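Local coordinates for protein cellulosomal family-48 processive glycoside hydrolase (Bacteroides cellulosolvens, PDB 2Y3N) that probably acts as a cellulose-degrading cellobiosidase of the cellulosome, the chain here being its calcium-binding dockerin, which takes part in a type II cohesin-dockerin complex, at residues D[6-9]-D[10-14]. Residues are numbered along the deposited sequence; the frame is centred on the assembly and turned at random.
Sequences KGDL and NGDGV. With CA (calcium ion), chain G.
Asp8 OD1 is gripped from two directions. It binds the calcium ion at 2.4 Å and takes a weak hydrogen bond from the backbone N of Asp12. The other oxygen of this carboxylate faces the chain as it returns: Asp8 OD2 accepts from Gly13 N at 2.9 Å, on its syn side and 28° out of the carboxylate plane. CG of Asp8 lies anti to its backbone N (chi1 -168°), which carries the carboxylate across the loop to these groups. A type I turn from Asp8 to Gly11 reverses the backbone and is closed by a weak bond from Gly11 N to Asp8 O.

Asn10 and Asp12 reach the metal from the next part of the loop. Asn10 OD1 lies 2.4 Å from the calcium ion and Asp12 OD1 lies 2.3 Å from it. In both residues CG sits between the backbone N and the carbonyl carbon, which turns OD1 inward to the ion. Asp12 OD1 also accepts from Val14 N at 3.2 Å, from above the carboxylate plane, an Asx turn. The carbonyl O of Val14 is a further ligand at 2.4 Å. A water on the metal accepts from Asn10 ND2 and donates to Asp12 OD2, so it ties the second atoms of both groups together. Asp19 of helix 17-26 completes the site with both carboxylate oxygens.

This is the EF-hand-like calcium loop of a dockerin. The carboxylate oxygens Asp8 OD1 and Asp12 OD1 lie 3.1 Å apart and would probably repel each other without the cation, so the loop's shape probably depends on bound calcium.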
loop_
_atom_site.group_PDB
_atom_site.type_symbol
_atom_site.label_atom_id
_atom_site.label_comp_id
_atom_site.label_asym_id
_atom_site.label_seq_id
_atom_site.Cartn_x
_atom_site.Cartn_y
_atom_site.Cartn_z
ATOM N N LYS D 6 14.427 -13.780 7.820
ATOM C CA LYS D 6 14.744 -12.610 8.624
ATOM C C LYS D 6 13.599 -11.627 8.395
ATOM O O LYS D 6 13.341 -11.209 7.263
ATOM C CB LYS D 6 16.094 -12.014 8.179
ATOM C CG LYS D 6 16.736 -10.972 9.111
ATOM C CD LYS D 6 18.265 -11.141 9.116
ATOM C CE LYS D 6 18.988 -10.203 10.115
ATOM N NZ LYS D 6 18.973 -8.774 9.694
ATOM N N GLY D 7 12.870 -11.322 9.459
ATOM C CA GLY D 7 11.782 -10.354 9.361
ATOM C C GLY D 7 10.423 -11.017 9.286
ATOM O O GLY D 7 9.396 -10.350 9.372
ATOM N N ASP D 8 10.417 -12.341 9.134
ATOM C CA ASP D 8 9.150 -13.090 9.148
ATOM C C ASP D 8 8.633 -13.284 10.599
ATOM O O ASP D 8 8.764 -14.378 11.172
ATOM C CB ASP D 8 9.346 -14.461 8.472
ATOM C CG ASP D 8 8.021 -15.178 8.192
ATOM O OD1 ASP D 8 6.975 -14.508 8.321
ATOM O OD2 ASP D 8 8.017 -16.388 7.854
ATOM N N LEU D 9 8.034 -12.262 11.197
ATOM C CA LEU D 9 7.660 -12.342 12.612
ATOM C C LEU D 9 6.500 -13.298 12.952
ATOM O O LEU D 9 6.400 -13.790 14.076
ATOM C CB LEU D 9 7.380 -10.958 13.179
ATOM C CG LEU D 9 8.600 -10.034 13.195
ATOM C CD1 LEU D 9 8.197 -8.735 13.868
ATOM C CD2 LEU D 9 9.816 -10.686 13.895
ATOM N N ASN D 10 5.639 -13.588 11.983
ATOM C CA ASN D 10 4.486 -14.446 12.260
ATOM C C ASN D 10 4.606 -15.783 11.555
ATOM O O ASN D 10 3.637 -16.523 11.446
ATOM C CB ASN D 10 3.170 -13.729 11.925
ATOM C CG ASN D 10 3.045 -13.420 10.445
ATOM O OD1 ASN D 10 3.898 -13.824 9.645
ATOM N ND2 ASN D 10 2.010 -12.686 10.073
ATOM N N GLY D 11 5.801 -16.082 11.058
ATOM C CA GLY D 11 6.114 -17.431 10.539
ATOM C C GLY D 11 5.233 -17.959 9.401
ATOM O O GLY D 11 4.980 -19.172 9.341
ATOM N N ASP D 12 4.798 -17.076 8.494
ATOM C CA ASP D 12 3.953 -17.486 7.366
ATOM C C ASP D 12 4.700 -17.635 6.040
ATOM O O ASP D 12 4.080 -17.863 5.015
ATOM C CB ASP D 12 2.719 -16.568 7.195
ATOM C CG ASP D 12 3.080 -15.144 6.822
ATOM O OD1 ASP D 12 4.287 -14.814 6.757
ATOM O OD2 ASP D 12 2.158 -14.339 6.617
ATOM N N GLY D 13 6.023 -17.471 6.046
ATOM C CA GLY D 13 6.773 -17.592 4.784
ATOM C C GLY D 13 6.946 -16.336 3.922
ATOM O O GLY D 13 7.686 -16.360 2.927
ATOM N N VAL D 14 6.287 -15.226 4.305
ATOM C CA VAL D 14 6.341 -13.977 3.511
ATOM C C VAL D 14 6.585 -12.795 4.461
ATOM O O VAL D 14 6.315 -12.871 5.658
ATOM C CB VAL D 14 5.057 -13.710 2.646
ATOM C CG1 VAL D 14 4.733 -14.886 1.683
ATOM C CG2 VAL D 14 3.861 -13.351 3.542
HETATM CA CA CA G . 5.176 -12.983 7.779
HETATM O O HOH W 1 2.955 -12.033 7.340
#